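Local coordinates for integron gene cassette protein HFX_CASS2 (Uncultured bacterium, PDB 3FXH) that is of unknown function but is built entirely of helices and loops, pairs with a second copy of itself, and is encoded by a mobile integron gene cassette, at residues T28-E33 / L76-D81; I35-R40 / S72-Y77; H46-D51 / S114-L119; N96-H101 / L125-E130. All coordinates share one frame; numbering follows the deposited sequence.

Contact 1: residues T28-E33 / L76-D81; sequences TSAVHE and LYYLAD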
loop_
_atom_site.group_PDB
_atom_site.type_symbol
_atom_site.label_atom_id
_atom_site.label_comp_id
_atom_site.label_asym_id
_atom_site.label_seq_id
_atom_site.Cartn_x
_atom_site.Cartn_y
_atom_site.Cartn_z
ATOM N N THR A 28 11.024 3.583 -7.547
ATOM C CA THR A 28 10.387 2.528 -6.764
ATOM C C THR A 28 10.427 2.795 -5.245
ATOM O O THR A 28 9.415 2.685 -4.539
ATOM C CB THR A 28 11.041 1.188 -7.098
ATOM O OG1 THR A 28 10.785 0.897 -8.472
ATOM C CG2 THR A 28 10.480 0.066 -6.225
ATOM N N SER A 29 11.608 3.134 -4.746
ATOM C CA SER A 29 11.770 3.459 -3.341
ATOM C C SER A 29 10.959 4.675 -2.958
ATOM O O SER A 29 10.454 4.753 -1.838
ATOM C CB SER A 29 13.247 3.706 -3.021
ATOM O OG SER A 29 13.958 2.492 -3.148
ATOM N N ALA A 30 10.862 5.637 -3.875
ATOM C CA ALA A 30 10.078 6.845 -3.624
ATOM C C ALA A 30 8.596 6.503 -3.467
ATOM O O ALA A 30 7.910 7.048 -2.593
ATOM C CB ALA A 30 10.274 7.853 -4.752
ATOM N N VAL A 31 8.114 5.592 -4.309
ATOM C CA VAL A 31 6.702 5.190 -4.274
ATOM C C VAL A 31 6.418 4.349 -3.035
ATOM O O VAL A 31 5.367 4.483 -2.415
ATOM C CB VAL A 31 6.258 4.438 -5.580
ATOM C CG1 VAL A 31 4.869 3.826 -5.404
ATOM C CG2 VAL A 31 6.255 5.383 -6.768
ATOM N N HIS A 32 7.360 3.494 -2.652
ATOM C CA HIS A 32 7.219 2.754 -1.395
ATOM C C HIS A 32 7.152 3.747 -0.234
ATOM O O HIS A 32 6.394 3.564 0.715
ATOM C CB HIS A 32 8.384 1.764 -1.191
ATOM C CG HIS A 32 8.238 0.487 -1.962
ATOM N ND1 HIS A 32 8.538 -0.746 -1.426
ATOM C CD2 HIS A 32 7.822 0.254 -3.230
ATOM C CE1 HIS A 32 8.328 -1.682 -2.336
ATOM N NE2 HIS A 32 7.890 -1.103 -3.437
ATOM N N GLU A 33 7.937 4.811 -0.332
ATOM C CA GLU A 33 7.919 5.867 0.668
ATOM C C GLU A 33 6.578 6.599 0.734
ATOM O O GLU A 33 6.090 6.937 1.816
ATOM C CB GLU A 33 9.047 6.868 0.405
ATOM C CG GLU A 33 8.849 8.184 1.102
ATOM C CD GLU A 33 10.132 8.979 1.190
ATOM O OE1 GLU A 33 10.289 9.955 0.435
ATOM O OE2 GLU A 33 10.990 8.614 2.015
ATOM N N LEU A 76 9.899 12.420 4.255
ATOM C CA LEU A 76 10.108 12.140 2.840
ATOM C C LEU A 76 11.578 12.204 2.450
ATOM O O LEU A 76 12.072 13.252 2.044
ATOM C CB LEU A 76 9.309 13.117 1.985
ATOM C CG LEU A 76 7.792 13.007 2.154
ATOM C CD1 LEU A 76 7.101 14.294 1.736
ATOM C CD2 LEU A 76 7.240 11.802 1.405
ATOM N N TYR A 77 12.274 11.078 2.552
ATOM C CA TYR A 77 13.689 11.059 2.205
ATOM C C TYR A 77 13.910 11.211 0.702
ATOM O O TYR A 77 14.923 11.758 0.269
ATOM C CB TYR A 77 14.364 9.797 2.740
ATOM C CG TYR A 77 14.345 9.722 4.247
ATOM C CD1 TYR A 77 15.298 10.388 5.005
ATOM C CD2 TYR A 77 13.360 9.003 4.916
ATOM C CE1 TYR A 77 15.278 10.334 6.382
ATOM C CE2 TYR A 77 13.337 8.943 6.298
ATOM C CZ TYR A 77 14.299 9.610 7.023
ATOM O OH TYR A 77 14.286 9.552 8.395
ATOM N N TYR A 78 12.958 10.733 -0.090
ATOM C CA TYR A 78 13.069 10.850 -1.540
ATOM C C TYR A 78 12.363 12.071 -2.120
ATOM O O TYR A 78 12.861 12.689 -3.058
ATOM C CB TYR A 78 12.544 9.586 -2.224
ATOM C CG TYR A 78 13.418 8.384 -1.988
ATOM C CD1 TYR A 78 13.203 7.554 -0.896
ATOM C CD2 TYR A 78 14.464 8.078 -2.851
ATOM C CE1 TYR A 78 14.005 6.455 -0.666
ATOM C CE2 TYR A 78 15.272 6.975 -2.629
ATOM C CZ TYR A 78 15.035 6.169 -1.536
ATOM O OH TYR A 78 15.821 5.067 -1.306
ATOM N N LEU A 79 11.201 12.418 -1.567
ATOM C CA LEU A 79 10.308 13.360 -2.239
ATOM C C LEU A 79 10.304 14.786 -1.673
ATOM O O LEU A 79 9.602 15.656 -2.191
ATOM C CB LEU A 79 8.891 12.791 -2.303
ATOM C CG LEU A 79 8.886 11.471 -3.088
ATOM C CD1 LEU A 79 7.705 10.609 -2.722
ATOM C CD2 LEU A 79 8.936 11.728 -4.591
ATOM N N ALA A 80 11.092 15.020 -0.627
ATOM C CA ALA A 80 11.273 16.370 -0.095
ATOM C C ALA A 80 12.325 17.110 -0.918
ATOM O O ALA A 80 13.454 16.655 -1.036
ATOM C CB ALA A 80 11.688 16.318 1.373
ATOM N N ASP A 81 11.957 18.250 -1.490
ATOM C CA ASP A 81 12.891 18.990 -2.340
ATOM C C ASP A 81 14.104 19.512 -1.571
ATOM O O ASP A 81 15.071 19.974 -2.175
ATOM C CB ASP A 81 12.189 20.125 -3.088
ATOM C CG ASP A 81 11.555 21.134 -2.156
ATOM O OD1 ASP A 81 11.719 20.996 -0.925
ATOM O OD2 ASP A 81 10.890 22.066 -2.659
#
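Glu33 reaches out from helix 24-43 in an extended chain (chi1 162°, CG beside the carbonyl carbon) that carries its carboxylate into the loop 76-81, where Tyr78, its CG anti to the carbonyl carbon (chi1 -69°), lays its ring back toward Ser29. Three successive loop amides converge on the carboxylate. Glu33 OE1 accepts from Tyr78 N at 2.8 Å and, weakly, from Leu79 N at 3.3 Å, while Glu33 OE2 accepts from Tyr77 N at 2.8 Å. The two stronger donors arrive on the syn side, somewhat out of the carboxylate plane. Leu76 crosses the stem of Glu33 at about a right angle, its CD2 4.0 Å from Glu33 CG. One face of the Tyr78 ring covers the backbone between Ser29 and Ala30, and Tyr78 OH lies 3.4 Å from Ser29 CB. Closer to the loop backbone, Ala30 CB packs 3.8 Å from Tyr78 CB and 4.1 Å from Leu79 CD2. Cut back to an alanine, Glu33 would probably leave the amides of Tyr77 and Tyr78 without their acceptor and the loop less firmly tied to the helix. Arg36, in a salt bridge to Glu33 OE2, probably offsets the charge. Ala30 and Leu79 also touch helix 88-102, and the neighbouring Val31 turns to helix 116-131, so the loop closes over one flank of the helical bundle.

Contact 2: residues I35-R40 / S72-Y77; sequences IREICR and STIKLY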
loop_
_atom_site.group_PDB
_atom_site.type_symbol
_atom_site.label_atom_id
_atom_site.label_comp_id
_atom_site.label_asym_id
_atom_site.label_seq_id
_atom_site.Cartn_x
_atom_site.Cartn_y
_atom_site.Cartn_z
ATOM N N ILE A 35 3.642 5.345 -0.036
ATOM C CA ILE A 35 2.705 4.429 0.609
ATOM C C ILE A 35 2.903 4.436 2.124
ATOM O O ILE A 35 1.943 4.576 2.881
ATOM C CB ILE A 35 2.790 2.994 0.033
ATOM C CG1 ILE A 35 2.375 3.006 -1.446
ATOM C CG2 ILE A 35 1.913 2.033 0.871
ATOM C CD1 ILE A 35 2.448 1.632 -2.143
ATOM N N ARG A 36 4.149 4.322 2.562
ATOM C CA ARG A 36 4.463 4.370 3.999
ATOM C C ARG A 36 3.932 5.638 4.680
ATOM O O ARG A 36 3.290 5.565 5.716
ATOM C CB ARG A 36 5.978 4.256 4.228
ATOM C CG ARG A 36 6.400 4.372 5.698
ATOM C CD ARG A 36 7.899 4.595 5.838
ATOM N NE ARG A 36 8.277 5.970 5.508
ATOM C CZ ARG A 36 9.220 6.294 4.630
ATOM N NH1 ARG A 36 9.872 5.345 3.981
ATOM N NH2 ARG A 36 9.512 7.565 4.403
ATOM N N GLU A 37 4.198 6.806 4.103
ATOM C CA GLU A 37 3.797 8.059 4.740
ATOM C C GLU A 37 2.284 8.294 4.703
ATOM O O GLU A 37 1.716 8.876 5.615
ATOM C CB GLU A 37 4.549 9.230 4.125
ATOM C CG GLU A 37 6.035 9.146 4.444
ATOM C CD GLU A 37 6.296 9.199 5.949
ATOM O OE1 GLU A 37 5.766 10.116 6.628
ATOM O OE2 GLU A 37 7.024 8.315 6.452
ATOM N N ILE A 38 1.629 7.817 3.655
ATOM C CA ILE A 38 0.181 7.916 3.610
ATOM C C ILE A 38 -0.392 7.002 4.676
ATOM O O ILE A 38 -1.324 7.391 5.386
ATOM C CB ILE A 38 -0.391 7.574 2.221
ATOM C CG1 ILE A 38 -0.001 8.650 1.209
ATOM C CG2 ILE A 38 -1.916 7.486 2.279
ATOM C CD1 ILE A 38 -0.535 8.343 -0.219
ATOM N N CYS A 39 0.173 5.799 4.823
ATOM C CA CYS A 39 -0.281 4.937 5.919
ATOM C C CYS A 39 -0.165 5.661 7.256
ATOM O O CYS A 39 -1.084 5.606 8.067
ATOM C CB CYS A 39 0.480 3.613 5.955
ATOM S SG CYS A 39 -0.019 2.470 4.643
ATOM N N ARG A 40 0.954 6.336 7.497
ATOM C CA ARG A 40 1.079 7.132 8.740
ATOM C C ARG A 40 -0.021 8.186 8.866
ATOM O O ARG A 40 -0.578 8.369 9.944
ATOM C CB ARG A 40 2.432 7.837 8.840
ATOM C CG ARG A 40 3.638 6.929 8.894
ATOM C CD ARG A 40 4.891 7.779 9.033
ATOM N NE ARG A 40 4.925 8.447 10.340
ATOM C CZ ARG A 40 5.501 9.621 10.572
ATOM N NH1 ARG A 40 6.097 10.270 9.583
ATOM N NH2 ARG A 40 5.477 10.155 11.797
ATOM N N SER A 72 4.876 19.094 9.191
ATOM C CA SER A 72 5.288 18.957 10.594
ATOM C C SER A 72 5.575 17.507 10.999
ATOM O O SER A 72 6.280 17.263 11.976
ATOM C CB SER A 72 4.236 19.549 11.537
ATOM O OG SER A 72 3.172 18.632 11.744
ATOM N N THR A 73 5.042 16.537 10.256
ATOM C CA THR A 73 5.181 15.150 10.680
ATOM C C THR A 73 5.689 14.232 9.581
ATOM O O THR A 73 6.332 13.220 9.867
ATOM C CB THR A 73 3.858 14.573 11.243
ATOM O OG1 THR A 73 2.861 14.547 10.214
ATOM C CG2 THR A 73 3.356 15.411 12.433
ATOM N N ILE A 74 5.411 14.594 8.332
ATOM C CA ILE A 74 5.723 13.726 7.187
ATOM C C ILE A 74 7.227 13.557 6.989
ATOM O O ILE A 74 7.984 14.519 7.103
ATOM C CB ILE A 74 5.050 14.228 5.871
ATOM C CG1 ILE A 74 4.897 13.077 4.866
ATOM C CG2 ILE A 74 5.817 15.413 5.253
ATOM C CD1 ILE A 74 3.930 13.388 3.742
ATOM N N LYS A 75 7.644 12.322 6.710
ATOM C CA LYS A 75 9.061 12.003 6.491
ATOM C C LYS A 75 9.284 11.553 5.060
ATOM O O LYS A 75 8.909 10.433 4.700
ATOM C CB LYS A 75 9.535 10.893 7.431
ATOM C CG LYS A 75 9.640 11.306 8.881
ATOM C CD LYS A 75 10.392 10.261 9.688
ATOM C CE LYS A 75 10.743 10.783 11.073
ATOM N NZ LYS A 75 11.512 9.769 11.849
ATOM N N LEU A 76 9.899 12.420 4.255
ATOM C CA LEU A 76 10.108 12.140 2.840
ATOM C C LEU A 76 11.578 12.204 2.450
ATOM O O LEU A 76 12.072 13.252 2.044
ATOM C CB LEU A 76 9.309 13.117 1.985
ATOM C CG LEU A 76 7.792 13.007 2.154
ATOM C CD1 LEU A 76 7.101 14.294 1.736
ATOM C CD2 LEU A 76 7.240 11.802 1.405
ATOM N N TYR A 77 12.274 11.078 2.552
ATOM C CA TYR A 77 13.689 11.059 2.205
ATOM C C TYR A 77 13.910 11.211 0.702
ATOM O O TYR A 77 14.923 11.758 0.269
ATOM C CB TYR A 77 14.364 9.797 2.740
ATOM C CG TYR A 77 14.345 9.722 4.247
ATOM C CD1 TYR A 77 15.298 10.388 5.005
ATOM C CD2 TYR A 77 13.360 9.003 4.916
ATOM C CE1 TYR A 77 15.278 10.334 6.382
ATOM C CE2 TYR A 77 13.337 8.943 6.298
ATOM C CZ TYR A 77 14.299 9.610 7.023
ATOM O OH TYR A 77 14.286 9.552 8.395
HETATM O O HOH W 1 7.160 12.649 12.496
#
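Glu37 lies across the backbone of Ile74 and Lys75, its CG 3.2 Å from Lys75 O and its OE1 against Ile74 CG1. A bend at chi2 (-61°) folds the carboxylate over this extended piece of loop. Lys75 N then donates to Glu37 OE1 at 2.9 Å in an almost straight bond (176°), coming from above the carboxylate plane. Two arginines of the same helix grip the acid. Arg36 NE reaches the anti lone pair of Glu37 OE2 at 2.8 Å, and Arg40 NH1 takes the syn lone pair of Glu37 OE1 at 3.0 Å. Both go on to the loop. Arg36 NH2, with its partner in the guanidinium plane, donates to Lys75 O at 2.9 Å and sits at the edge of the Tyr77 ring; Arg40 NH1 gives a second bond to Thr73 O, also at 3.0 Å. A water joins Arg40 NH2 to the same carbonyl. Arg40 NE turns to Gly111 O of the second subunit. The chemistry is that of a salt-bridge network at the edge of the fold, centred on a buried acid and doubling as a backbone clamp: alternate loop carbonyls accept from guanidinium N-H groups, the amide between them meets the carboxylate, and the flanking positive charges are likely to keep Glu37 ionised.

Contact 3: residues H46-D51 / S114-L119; sequences HSMTRD and SNALLL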
loop_
_atom_site.group_PDB
_atom_site.type_symbol
_atom_site.label_atom_id
_atom_site.label_comp_id
_atom_site.label_asym_id
_atom_site.label_seq_id
_atom_site.Cartn_x
_atom_site.Cartn_y
_atom_site.Cartn_z
ATOM N N HIS A 46 -6.143 11.028 9.501
ATOM C CA HIS A 46 -6.295 11.995 8.416
ATOM C C HIS A 46 -6.991 11.358 7.226
ATOM O O HIS A 46 -6.935 10.147 7.018
ATOM C CB HIS A 46 -4.949 12.597 7.985
ATOM C CG HIS A 46 -4.198 13.244 9.107
ATOM N ND1 HIS A 46 -4.646 14.382 9.739
ATOM C CD2 HIS A 46 -3.045 12.895 9.727
ATOM C CE1 HIS A 46 -3.799 14.714 10.697
ATOM N NE2 HIS A 46 -2.817 13.831 10.709
ATOM N N SER A 47 -7.643 12.195 6.439
ATOM C CA SER A 47 -8.467 11.714 5.356
ATOM C C SER A 47 -8.401 12.748 4.251
ATOM O O SER A 47 -8.025 13.896 4.488
ATOM C CB SER A 47 -9.916 11.592 5.850
ATOM O OG SER A 47 -10.683 10.758 5.006
HETATM N N MSE A 48 -8.792 12.355 3.048
HETATM C CA MSE A 48 -8.958 13.329 1.976
HETATM C C MSE A 48 -10.220 12.987 1.197
HETATM O O MSE A 48 -10.556 11.811 1.058
HETATM C CB MSE A 48 -7.742 13.314 1.045
HETATM C CG MSE A 48 -7.853 14.283 -0.147
HETATM SE SE MSE A 48 -6.185 14.254 -1.166
HETATM C CE MSE A 48 -5.005 15.214 0.106
ATOM N N THR A 49 -10.907 14.005 0.686
ATOM C CA THR A 49 -12.106 13.775 -0.117
ATOM C C THR A 49 -11.707 13.348 -1.528
ATOM O O THR A 49 -10.650 13.722 -2.021
ATOM C CB THR A 49 -12.989 15.028 -0.191
ATOM O OG1 THR A 49 -12.307 16.055 -0.918
ATOM C CG2 THR A 49 -13.337 15.533 1.209
ATOM N N ARG A 50 -12.538 12.553 -2.186
ATOM C CA ARG A 50 -12.211 12.158 -3.555
ATOM C C ARG A 50 -12.067 13.399 -4.445
ATOM O O ARG A 50 -11.206 13.455 -5.329
ATOM C CB ARG A 50 -13.258 11.189 -4.112
ATOM C CG ARG A 50 -14.635 11.787 -4.346
ATOM C CD ARG A 50 -15.564 10.738 -4.939
ATOM N NE ARG A 50 -15.901 9.690 -3.975
ATOM C CZ ARG A 50 -16.350 8.485 -4.310
ATOM N NH1 ARG A 50 -16.504 8.167 -5.591
ATOM N NH2 ARG A 50 -16.656 7.599 -3.367
ATOM N N ASP A 51 -12.886 14.412 -4.193
ATOM C CA ASP A 51 -12.849 15.595 -5.047
ATOM C C ASP A 51 -11.497 16.301 -4.961
ATOM O O ASP A 51 -10.922 16.681 -5.980
ATOM C CB ASP A 51 -14.008 16.553 -4.744
ATOM C CG ASP A 51 -15.246 16.259 -5.590
ATOM O OD1 ASP A 51 -15.415 15.098 -6.025
ATOM O OD2 ASP A 51 -16.046 17.188 -5.826
ATOM N N SER A 114 -14.711 6.499 0.984
ATOM C CA SER A 114 -14.550 7.744 1.738
ATOM C C SER A 114 -13.174 8.404 1.664
ATOM O O SER A 114 -13.047 9.552 1.252
ATOM C CB SER A 114 -14.914 7.517 3.202
ATOM O OG SER A 114 -16.228 6.999 3.311
ATOM N N ASN A 115 -12.156 7.689 2.110
ATOM C CA ASN A 115 -10.851 8.285 2.278
ATOM C C ASN A 115 -9.997 8.119 1.015
ATOM O O ASN A 115 -9.472 7.032 0.748
ATOM C CB ASN A 115 -10.153 7.665 3.491
ATOM C CG ASN A 115 -8.901 8.415 3.876
ATOM O OD1 ASN A 115 -8.397 9.223 3.098
ATOM N ND2 ASN A 115 -8.394 8.161 5.080
ATOM N N ALA A 116 -9.874 9.202 0.243
ATOM C CA ALA A 116 -9.114 9.175 -1.007
ATOM C C ALA A 116 -7.608 8.960 -0.810
ATOM O O ALA A 116 -6.905 8.627 -1.767
ATOM C CB ALA A 116 -9.372 10.436 -1.832
ATOM N N LEU A 117 -7.095 9.144 0.406
ATOM C CA LEU A 117 -5.701 8.755 0.662
ATOM C C LEU A 117 -5.490 7.264 0.335
ATOM O O LEU A 117 -4.411 6.815 -0.108
ATOM C CB LEU A 117 -5.330 9.045 2.116
ATOM C CG LEU A 117 -5.287 10.522 2.511
ATOM C CD1 LEU A 117 -4.813 10.653 3.972
ATOM C CD2 LEU A 117 -4.369 11.304 1.564
ATOM N N LEU A 118 -6.539 6.487 0.535
ATOM C CA LEU A 118 -6.444 5.052 0.277
ATOM C C LEU A 118 -6.544 4.776 -1.217
ATOM O O LEU A 118 -6.029 3.771 -1.705
ATOM C CB LEU A 118 -7.525 4.277 1.060
ATOM C CG LEU A 118 -7.486 4.543 2.570
ATOM C CD1 LEU A 118 -8.766 4.078 3.273
ATOM C CD2 LEU A 118 -6.236 3.859 3.170
ATOM N N LEU A 119 -7.232 5.647 -1.951
ATOM C CA LEU A 119 -7.217 5.528 -3.406
ATOM C C LEU A 119 -5.801 5.803 -3.902
ATOM O O LEU A 119 -5.307 5.159 -4.831
ATOM C CB LEU A 119 -8.201 6.516 -4.036
ATOM C CG LEU A 119 -8.215 6.731 -5.555
ATOM C CD1 LEU A 119 -8.408 5.436 -6.325
ATOM C CD2 LEU A 119 -9.299 7.732 -5.935
HETATM O O HOH W 2 -14.427 11.072 -0.667
#
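Asn115 OD1 is gripped by two backbone amides from opposite faces of its plane: Met48 N at 3.2 Å and Leu117 N at 3.0 Å. The second is a capping bond, with Asn115 at the N-cap of helix 116-131; the first ties that cap to the loop entering helix 50-58. The other end of the amide, Asn115 ND2, donates to His46 O at 3.1 Å, in the carbonyl plane and on a lone pair. Asn115 CG stands anti to the backbone N (chi1 -169°), which sets the amide alongside residues 46-48, where it meets one C=O and one N-H on the two sides of Ser47. Ser47 OG lies against Asn115 CG at 3.2 Å without a hydrogen bond. One residue on, Ala116 N donates to Met48 O at 2.8 Å, and a water bridges Arg50 N and Ser114 O. On the inner side, Leu117 CD2 packs 4.0 Å from CB of Met48, modelled as selenomethionine, and Ala116 CB sits 3.7 Å from Arg50 CA. Without the amide, as with an alanine here, Leu117 N would probably lose its cap and His46 O and Met48 N their partner, freeing the loop to shift. Thr49 caps helix 50-58 through Gln52 N, and Asp43 of the second subunit accepts from the amides of Ser114 and Asn115. Two helix starts are thus joined mainly through uncharged backbone groups, with one side-chain amide satisfying three of them and apolar packing behind.

Contact 4: residues N96-H101 / L125-E130; sequences NAFGRH and LAILRE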
loop_
_atom_site.group_PDB
_atom_site.type_symbol
_atom_site.label_atom_id
_atom_site.label_comp_id
_atom_site.label_asym_id
_atom_site.label_seq_id
_atom_site.Cartn_x
_atom_site.Cartn_y
_atom_site.Cartn_z
ATOM N N ASN A 96 3.044 13.303 -12.265
ATOM C CA ASN A 96 2.343 13.115 -13.527
ATOM C C ASN A 96 1.610 11.779 -13.542
ATOM O O ASN A 96 0.509 11.662 -14.084
ATOM C CB ASN A 96 3.318 13.195 -14.704
ATOM C CG ASN A 96 2.679 12.775 -16.018
ATOM O OD1 ASN A 96 2.038 13.580 -16.696
ATOM N ND2 ASN A 96 2.853 11.513 -16.383
ATOM N N ALA A 97 2.231 10.771 -12.945
ATOM C CA ALA A 97 1.635 9.440 -12.901
ATOM C C ALA A 97 0.327 9.461 -12.106
ATOM O O ALA A 97 -0.657 8.852 -12.510
ATOM C CB ALA A 97 2.609 8.433 -12.336
ATOM N N PHE A 98 0.300 10.181 -10.986
ATOM C CA PHE A 98 -0.956 10.336 -10.249
ATOM C C PHE A 98 -2.023 10.987 -11.123
ATOM O O PHE A 98 -3.176 10.559 -11.139
ATOM C CB PHE A 98 -0.756 11.166 -8.979
ATOM C CG PHE A 98 -0.368 10.352 -7.782
ATOM C CD1 PHE A 98 -1.334 9.723 -7.009
ATOM C CD2 PHE A 98 0.962 10.208 -7.433
ATOM C CE1 PHE A 98 -0.980 8.970 -5.908
ATOM C CE2 PHE A 98 1.319 9.458 -6.336
ATOM C CZ PHE A 98 0.347 8.828 -5.575
ATOM N N GLY A 99 -1.630 12.036 -11.840
ATOM C CA GLY A 99 -2.538 12.734 -12.730
ATOM C C GLY A 99 -3.143 11.787 -13.747
ATOM O O GLY A 99 -4.361 11.775 -13.949
ATOM N N ARG A 100 -2.291 10.980 -14.372
ATOM C CA ARG A 100 -2.724 10.037 -15.406
ATOM C C ARG A 100 -3.685 8.984 -14.867
ATOM O O ARG A 100 -4.738 8.727 -15.450
ATOM C CB ARG A 100 -1.519 9.337 -16.042
ATOM C CG ARG A 100 -0.662 10.239 -16.914
ATOM C CD ARG A 100 0.405 9.444 -17.661
ATOM N NE ARG A 100 1.561 9.086 -16.834
ATOM C CZ ARG A 100 1.828 7.855 -16.408
ATOM N NH1 ARG A 100 1.008 6.857 -16.706
ATOM N NH2 ARG A 100 2.915 7.622 -15.681
ATOM N N HIS A 101 -3.305 8.357 -13.758
ATOM C CA HIS A 101 -4.117 7.287 -13.197
ATOM C C HIS A 101 -5.418 7.810 -12.587
ATOM O O HIS A 101 -6.479 7.206 -12.771
ATOM C CB HIS A 101 -3.307 6.445 -12.202
ATOM C CG HIS A 101 -2.222 5.635 -12.845
ATOM N ND1 HIS A 101 -2.451 4.398 -13.411
ATOM C CD2 HIS A 101 -0.901 5.885 -13.013
ATOM C CE1 HIS A 101 -1.319 3.923 -13.900
ATOM N NE2 HIS A 101 -0.362 4.806 -13.670
ATOM N N LEU A 125 0.319 1.463 -6.433
ATOM C CA LEU A 125 0.612 0.123 -6.946
ATOM C C LEU A 125 0.561 0.094 -8.461
ATOM O O LEU A 125 1.336 -0.603 -9.107
ATOM C CB LEU A 125 -0.346 -0.933 -6.359
ATOM C CG LEU A 125 -0.522 -0.920 -4.838
ATOM C CD1 LEU A 125 -1.677 -1.829 -4.420
ATOM C CD2 LEU A 125 0.745 -1.339 -4.140
ATOM N N ALA A 126 -0.360 0.849 -9.041
ATOM C CA ALA A 126 -0.421 0.938 -10.489
ATOM C C ALA A 126 0.868 1.578 -11.010
ATOM O O ALA A 126 1.369 1.206 -12.050
ATOM C CB ALA A 126 -1.635 1.737 -10.927
ATOM N N ILE A 127 1.410 2.529 -10.256
ATOM C CA ILE A 127 2.625 3.238 -10.664
ATOM C C ILE A 127 3.827 2.304 -10.576
ATOM O O ILE A 127 4.695 2.301 -11.452
ATOM C CB ILE A 127 2.835 4.519 -9.816
ATOM C CG1 ILE A 127 1.714 5.522 -10.097
ATOM C CG2 ILE A 127 4.186 5.186 -10.120
ATOM C CD1 ILE A 127 1.771 6.782 -9.204
ATOM N N LEU A 128 3.857 1.484 -9.530
ATOM C CA LEU A 128 4.915 0.499 -9.370
ATOM C C LEU A 128 4.961 -0.458 -10.559
ATOM O O LEU A 128 6.029 -0.801 -11.047
ATOM C CB LEU A 128 4.726 -0.292 -8.073
ATOM C CG LEU A 128 5.001 0.476 -6.781
ATOM C CD1 LEU A 128 4.694 -0.422 -5.593
ATOM C CD2 LEU A 128 6.454 0.939 -6.761
ATOM N N ARG A 129 3.797 -0.901 -11.008
ATOM C CA ARG A 129 3.728 -1.746 -12.195
ATOM C C ARG A 129 4.367 -1.034 -13.390
ATOM O O ARG A 129 5.135 -1.629 -14.163
ATOM C CB ARG A 129 2.274 -2.090 -12.515
ATOM C CG ARG A 129 1.638 -3.088 -11.565
ATOM C CD ARG A 129 0.320 -3.590 -12.137
ATOM N NE ARG A 129 -0.289 -4.628 -11.313
ATOM C CZ ARG A 129 0.151 -5.882 -11.236
ATOM N NH1 ARG A 129 1.222 -6.256 -11.924
ATOM N NH2 ARG A 129 -0.476 -6.762 -10.466
ATOM N N GLU A 130 4.040 0.246 -13.539
ATOM C CA GLU A 130 4.592 1.046 -14.623
ATOM C C GLU A 130 6.111 1.118 -14.549
ATOM O O GLU A 130 6.793 0.970 -15.558
ATOM C CB GLU A 130 4.001 2.454 -14.608
ATOM C CG GLU A 130 2.567 2.527 -15.089
ATOM C CD GLU A 130 2.229 3.891 -15.637
ATOM O OE1 GLU A 130 3.059 4.811 -15.476
ATOM O OE2 GLU A 130 1.146 4.043 -16.237
#
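Helices 96-101 and 125-130 cross steeply, their axes 10.3 Å apart at closest and their directions 113° apart, with Ala97 and Ile127 the nearest residues by CA. Ile127 is the apolar centre: its CD1 rests 3.6 Å from Ala97 CB and sits over one face of the Phe98 ring, 4.2 Å from the centroid, a CH-pi contact offset toward the rim. With CG1 anti to the carbonyl carbon (chi1 -66°), the isoleucine sends this branch into the angle between the helices. Ala126 CB makes a second CH-pi contact, 4.0 Å from the centroid of the His101 ring and over its face, while Ile127 CG1 approaches His101 CD2. Farther out, Arg100 grips Glu130 end-on. Arg100 NH1 donates to Glu130 OE2 at 2.9 Å and Arg100 NH2 to Glu130 OE1 at 2.8 Å, both on syn lone pairs, with guanidinium and carboxylate only 6° from coplanar. Phe93 borders both charged side chains, and Phe62 meets the Phe98 ring deeper in the bundle. Methyl-to-ring packing thus gives way, toward the surface, to a two-pronged salt bridge that fixes the rotation of both flat groups.

How the contacts relate
Helix 24-43 serves contacts 1 and 2, which hold successive parts of one loop and share Leu76 and Tyr77; helix 116-131 serves contacts 3 and 4, at its beginning and near its end. Contact 2 is a surface contact, rich in charge, whereas the other three are partly buried and pair polar bonds with apolar packing. A carboxylate accepts from several loop amides in contact 1 and from one in contact 2, a neutral side-chain amide takes one in contact 3, and in contact 4 side chains alone join two helices. Val31 packing on Ile127 and Leu128 links contacts 1 and 4, as Ile38 against Leu117 links 2 and 3. All four touch the second subunit.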